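PDB 1BHE: endo-polygalacturonase from Pectobacterium carotovorum subsp. carotovorum, which hydrolyses the alpha-1,4-linked galacturonosyl backbone of polygalacturonic acid and takes part in the maceration and soft-rotting of plant tissue. Local coordinates for residues L243-S257 against D268-K282. Sequence-based numbering, arbitrary orientation.
Sequences LHNDFGTGHGMSIGS and DDLKMNGTTNGLRIK
Two successive turns of a right-handed parallel beta-helix, the fold of family 28 glycosyl hydrolases, stack here through residues 243-257 and 268-282. Strand 245-247 pairs in parallel with 270-273, and 253-256 with 280-282, their axes 4.7 and 4.6 Å apart; between the two pairings the register slips by one residue. Inside the coil, Leu270 lays CD1 squarely over the centre of the Phe247 ring, 3.8 Å from its centroid, while its other methyl, CD2, packs on Met253. Met272 runs alongside Phe247 and brings CE up to the ring. On the outer surface, His244 ND1 gives a nearly straight 2.7 Å hydrogen bond to Asp269 OD2, in the plane of the imidazole and on the anti lone pair; ring and carboxylate planes stand 76° apart. Bends between the strands are joined by Thr275 OG1, hydrogen-bonded to Gly248 O, and by Asn277 ND2, which reaches His251 O at 2.9 Å. Arg280 sets off with CG anti to the backbone N (chi1 -176°) and bends at chi3, bringing NE to donate a 3.1 Å hydrogen bond to Ser254 OG, which lies in the guanidinium plane. His251 O lies over one guanidinium face and Lys282 CD over the other, so the group is sandwiched. Asp224 joins this polar cluster, salt-bridged to both Arg280 and Lys282 and hydrogen-bonded to Ser254, beside the inferred active-site His251 and the predicted proton donor Asp223. On the preceding turn, strand 226-230 packs against Phe247, Met253 and Ile255, and strands 290-302 and 324-335 cover Leu279 and Ile281.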
loop_
_atom_site.group_PDB
_atom_site.type_symbol
_atom_site.label_atom_id
_atom_site.label_comp_id
_atom_site.label_asym_id
_atom_site.label_seq_id
_atom_site.Cartn_x
_atom_site.Cartn_y
_atom_site.Cartn_z
ATOM N N LEU A 243 -0.823 13.608 -2.432
ATOM C CA LEU A 243 -0.552 14.956 -1.975
ATOM C C LEU A 243 -0.266 15.157 -0.498
ATOM O O LEU A 243 -1.031 14.759 0.379
ATOM C CB LEU A 243 -1.799 15.814 -2.305
ATOM C CG LEU A 243 -2.395 15.704 -3.710
ATOM C CD1 LEU A 243 -3.806 16.275 -3.770
ATOM C CD2 LEU A 243 -1.500 16.391 -4.735
ATOM N N HIS A 244 0.723 16.015 -0.206
ATOM C CA HIS A 244 1.047 16.444 1.148
ATOM C C HIS A 244 1.346 15.272 2.075
ATOM O O HIS A 244 0.687 15.066 3.096
ATOM C CB HIS A 244 -0.083 17.306 1.735
ATOM C CG HIS A 244 -0.599 18.350 0.785
ATOM N ND1 HIS A 244 0.210 19.340 0.265
ATOM C CD2 HIS A 244 -1.819 18.504 0.216
ATOM C CE1 HIS A 244 -0.511 20.086 -0.559
ATOM N NE2 HIS A 244 -1.740 19.601 -0.612
ATOM N N ASN A 245 2.343 14.471 1.708
ATOM C CA ASN A 245 2.703 13.295 2.486
ATOM C C ASN A 245 4.154 13.282 2.953
ATOM O O ASN A 245 5.017 13.989 2.437
ATOM C CB ASN A 245 2.460 12.031 1.642
ATOM C CG ASN A 245 0.994 11.828 1.300
ATOM O OD1 ASN A 245 0.170 11.579 2.177
ATOM N ND2 ASN A 245 0.697 11.945 0.010
ATOM N N ASP A 246 4.413 12.410 3.920
ATOM C CA ASP A 246 5.738 12.189 4.475
ATOM C C ASP A 246 6.061 10.694 4.424
ATOM O O ASP A 246 5.294 9.903 4.989
ATOM C CB ASP A 246 5.832 12.630 5.937
ATOM C CG ASP A 246 5.843 14.134 6.115
ATOM O OD1 ASP A 246 6.921 14.744 5.949
ATOM O OD2 ASP A 246 4.778 14.710 6.415
ATOM N N PHE A 247 7.112 10.303 3.725
ATOM C CA PHE A 247 7.474 8.888 3.650
ATOM C C PHE A 247 8.814 8.662 4.364
ATOM O O PHE A 247 9.758 9.448 4.237
ATOM C CB PHE A 247 7.539 8.369 2.229
ATOM C CG PHE A 247 6.289 8.208 1.424
ATOM C CD1 PHE A 247 5.031 8.516 1.902
ATOM C CD2 PHE A 247 6.380 7.715 0.127
ATOM C CE1 PHE A 247 3.894 8.367 1.138
ATOM C CE2 PHE A 247 5.252 7.549 -0.656
ATOM C CZ PHE A 247 4.010 7.877 -0.150
ATOM N N GLY A 248 8.853 7.609 5.171
ATOM C CA GLY A 248 10.054 7.228 5.904
ATOM C C GLY A 248 10.737 6.052 5.214
ATOM O O GLY A 248 10.856 6.013 3.987
ATOM N N THR A 249 11.185 5.068 5.995
ATOM C CA THR A 249 11.824 3.900 5.403
ATOM C C THR A 249 10.865 3.239 4.412
ATOM O O THR A 249 9.645 3.414 4.486
ATOM C CB THR A 249 12.268 2.846 6.427
ATOM O OG1 THR A 249 11.112 2.361 7.120
ATOM C CG2 THR A 249 13.261 3.429 7.418
ATOM N N GLY A 250 11.429 2.426 3.527
ATOM C CA GLY A 250 10.612 1.712 2.552
ATOM C C GLY A 250 11.286 1.666 1.191
ATOM O O GLY A 250 12.443 2.072 1.052
ATOM N N HIS A 251 10.560 1.160 0.194
ATOM C CA HIS A 251 11.138 1.024 -1.138
ATOM C C HIS A 251 10.672 2.105 -2.102
ATOM O O HIS A 251 11.055 2.048 -3.272
ATOM C CB HIS A 251 10.924 -0.387 -1.685
ATOM C CG HIS A 251 11.756 -1.442 -1.008
ATOM N ND1 HIS A 251 11.645 -2.776 -1.336
ATOM C CD2 HIS A 251 12.698 -1.385 -0.049
ATOM C CE1 HIS A 251 12.473 -3.494 -0.596
ATOM N NE2 HIS A 251 13.129 -2.666 0.195
ATOM N N GLY A 252 9.909 3.097 -1.640
ATOM C CA GLY A 252 9.537 4.195 -2.495
ATOM C C GLY A 252 8.099 4.491 -2.838
ATOM O O GLY A 252 7.143 3.804 -2.493
ATOM N N MET A 253 7.951 5.620 -3.528
ATOM C CA MET A 253 6.707 6.076 -4.141
ATOM C C MET A 253 6.748 5.460 -5.539
ATOM O O MET A 253 7.317 6.034 -6.473
ATOM C CB MET A 253 6.644 7.597 -4.173
ATOM C CG MET A 253 5.540 8.204 -5.028
ATOM S SD MET A 253 3.889 7.665 -4.517
ATOM C CE MET A 253 3.407 6.670 -5.924
ATOM N N SER A 254 6.299 4.208 -5.640
ATOM C CA SER A 254 6.444 3.430 -6.846
ATOM C C SER A 254 5.218 3.143 -7.696
ATOM O O SER A 254 4.066 3.148 -7.282
ATOM C CB SER A 254 7.057 2.055 -6.468
ATOM O OG SER A 254 8.253 2.217 -5.724
ATOM N N ILE A 255 5.513 2.841 -8.960
ATOM C CA ILE A 255 4.570 2.395 -9.973
ATOM C C ILE A 255 5.145 1.081 -10.519
ATOM O O ILE A 255 6.313 1.086 -10.924
ATOM C CB ILE A 255 4.345 3.389 -11.109
ATOM C CG1 ILE A 255 3.568 4.626 -10.629
ATOM C CG2 ILE A 255 3.607 2.763 -12.288
ATOM C CD1 ILE A 255 3.614 5.786 -11.610
ATOM N N GLY A 256 4.387 -0.006 -10.488
ATOM C CA GLY A 256 4.890 -1.291 -10.980
ATOM C C GLY A 256 5.015 -2.280 -9.822
ATOM O O GLY A 256 4.631 -1.957 -8.702
ATOM N N SER A 257 5.500 -3.475 -10.113
ATOM C CA SER A 257 5.997 -3.873 -11.419
ATOM C C SER A 257 4.946 -4.174 -12.464
ATOM O O SER A 257 5.205 -4.178 -13.676
ATOM C CB SER A 257 6.897 -5.116 -11.228
ATOM O OG SER A 257 8.084 -4.697 -10.551
ATOM N N ASP A 268 2.453 15.438 -5.599
ATOM C CA ASP A 268 2.874 16.781 -5.227
ATOM C C ASP A 268 3.050 16.914 -3.717
ATOM O O ASP A 268 2.245 16.408 -2.930
ATOM C CB ASP A 268 1.875 17.842 -5.714
ATOM C CG ASP A 268 2.344 19.253 -5.393
ATOM O OD1 ASP A 268 3.418 19.659 -5.883
ATOM O OD2 ASP A 268 1.652 19.971 -4.642
ATOM N N ASP A 269 4.094 17.625 -3.312
ATOM C CA ASP A 269 4.397 17.877 -1.917
ATOM C C ASP A 269 4.608 16.554 -1.174
ATOM O O ASP A 269 3.742 16.075 -0.441
ATOM C CB ASP A 269 3.310 18.712 -1.238
ATOM C CG ASP A 269 3.702 19.136 0.166
ATOM O OD1 ASP A 269 4.896 18.992 0.525
ATOM O OD2 ASP A 269 2.833 19.615 0.921
ATOM N N LEU A 270 5.782 15.981 -1.392
ATOM C CA LEU A 270 6.157 14.715 -0.783
ATOM C C LEU A 270 7.526 14.819 -0.114
ATOM O O LEU A 270 8.527 15.089 -0.783
ATOM C CB LEU A 270 6.180 13.588 -1.821
ATOM C CG LEU A 270 6.679 12.223 -1.329
ATOM C CD1 LEU A 270 5.838 11.704 -0.175
ATOM C CD2 LEU A 270 6.701 11.218 -2.475
ATOM N N LYS A 271 7.538 14.627 1.201
ATOM C CA LYS A 271 8.805 14.674 1.937
ATOM C C LYS A 271 9.263 13.246 2.207
ATOM O O LYS A 271 8.488 12.416 2.687
ATOM C CB LYS A 271 8.669 15.466 3.231
ATOM C CG LYS A 271 8.945 16.955 3.080
ATOM C CD LYS A 271 7.671 17.778 3.180
ATOM C CE LYS A 271 7.826 18.905 4.195
ATOM N NZ LYS A 271 6.734 18.875 5.210
ATOM N N MET A 272 10.504 12.936 1.832
ATOM C CA MET A 272 11.041 11.591 2.016
ATOM C C MET A 272 12.314 11.605 2.857
ATOM O O MET A 272 13.241 12.374 2.589
ATOM C CB MET A 272 11.306 10.935 0.663
ATOM C CG MET A 272 10.137 10.977 -0.305
ATOM S SD MET A 272 10.414 10.130 -1.857
ATOM C CE MET A 272 10.157 8.423 -1.382
ATOM N N ASN A 273 12.356 10.760 3.885
ATOM C CA ASN A 273 13.536 10.674 4.736
ATOM C C ASN A 273 13.900 9.218 5.001
ATOM O O ASN A 273 13.157 8.509 5.678
ATOM C CB ASN A 273 13.339 11.411 6.061
ATOM C CG ASN A 273 14.625 11.538 6.856
ATOM O OD1 ASN A 273 15.525 10.704 6.767
ATOM N ND2 ASN A 273 14.730 12.602 7.653
ATOM N N GLY A 274 15.020 8.772 4.439
ATOM C CA GLY A 274 15.484 7.415 4.644
ATOM C C GLY A 274 14.932 6.346 3.728
ATOM O O GLY A 274 15.374 5.194 3.825
ATOM N N THR A 275 13.964 6.664 2.879
ATOM C CA THR A 275 13.423 5.710 1.914
ATOM C C THR A 275 14.561 5.228 1.027
ATOM O O THR A 275 15.352 6.082 0.596
ATOM C CB THR A 275 12.328 6.365 1.049
ATOM O OG1 THR A 275 11.707 7.432 1.783
ATOM C CG2 THR A 275 11.252 5.360 0.666
ATOM N N THR A 276 14.670 3.932 0.733
ATOM C CA THR A 276 15.807 3.503 -0.086
ATOM C C THR A 276 15.682 3.955 -1.533
ATOM O O THR A 276 16.701 4.254 -2.162
ATOM C CB THR A 276 16.153 2.014 0.010
ATOM O OG1 THR A 276 15.648 1.286 -1.108
ATOM C CG2 THR A 276 15.636 1.429 1.307
ATOM N N ASN A 277 14.472 4.016 -2.070
ATOM C CA ASN A 277 14.223 4.526 -3.413
ATOM C C ASN A 277 13.267 5.716 -3.254
ATOM O O ASN A 277 12.464 5.722 -2.314
ATOM C CB ASN A 277 13.616 3.503 -4.358
ATOM C CG ASN A 277 14.330 2.178 -4.430
ATOM O OD1 ASN A 277 15.520 2.110 -4.761
ATOM N ND2 ASN A 277 13.616 1.101 -4.122
ATOM N N GLY A 278 13.363 6.703 -4.136
ATOM C CA GLY A 278 12.493 7.872 -4.040
ATOM C C GLY A 278 11.255 7.690 -4.913
ATOM O O GLY A 278 10.253 7.091 -4.504
ATOM N N LEU A 279 11.348 8.224 -6.124
ATOM C CA LEU A 279 10.290 8.142 -7.122
ATOM C C LEU A 279 10.628 7.028 -8.108
ATOM O O LEU A 279 11.653 7.076 -8.794
ATOM C CB LEU A 279 10.141 9.483 -7.839
ATOM C CG LEU A 279 10.037 10.729 -6.955
ATOM C CD1 LEU A 279 10.164 11.995 -7.801
ATOM C CD2 LEU A 279 8.728 10.739 -6.186
ATOM N N ARG A 280 9.770 6.010 -8.180
ATOM C CA ARG A 280 10.082 4.865 -9.015
ATOM C C ARG A 280 9.007 4.350 -9.947
ATOM O O ARG A 280 7.828 4.247 -9.635
ATOM C CB ARG A 280 10.489 3.734 -8.047
ATOM C CG ARG A 280 10.945 2.456 -8.728
ATOM C CD ARG A 280 11.756 1.630 -7.728
ATOM N NE ARG A 280 10.866 0.976 -6.761
ATOM C CZ ARG A 280 11.200 -0.150 -6.140
ATOM N NH1 ARG A 280 12.386 -0.701 -6.393
ATOM N NH2 ARG A 280 10.370 -0.715 -5.276
ATOM N N ILE A 281 9.444 3.999 -11.154
ATOM C CA ILE A 281 8.631 3.355 -12.169
ATOM C C ILE A 281 9.424 2.098 -12.557
ATOM O O ILE A 281 10.538 2.208 -13.076
ATOM C CB ILE A 281 8.282 4.174 -13.411
ATOM C CG1 ILE A 281 7.664 5.521 -13.049
ATOM C CG2 ILE A 281 7.326 3.357 -14.284
ATOM C CD1 ILE A 281 7.326 6.438 -14.200
ATOM N N LYS A 282 8.883 0.931 -12.238
ATOM C CA LYS A 282 9.599 -0.309 -12.489
ATOM C C LYS A 282 8.747 -1.395 -13.118
ATOM O O LYS A 282 7.542 -1.476 -12.887
ATOM C CB LYS A 282 10.165 -0.830 -11.153
ATOM C CG LYS A 282 9.082 -1.122 -10.122
ATOM C CD LYS A 282 9.667 -1.776 -8.880
ATOM C CE LYS A 282 8.695 -2.778 -8.272
ATOM N NZ LYS A 282 8.045 -2.221 -7.049
HETATM O O HOH W 1 2.595 13.685 -1.659
HETATM O O HOH W 2 6.169 6.434 -8.901
#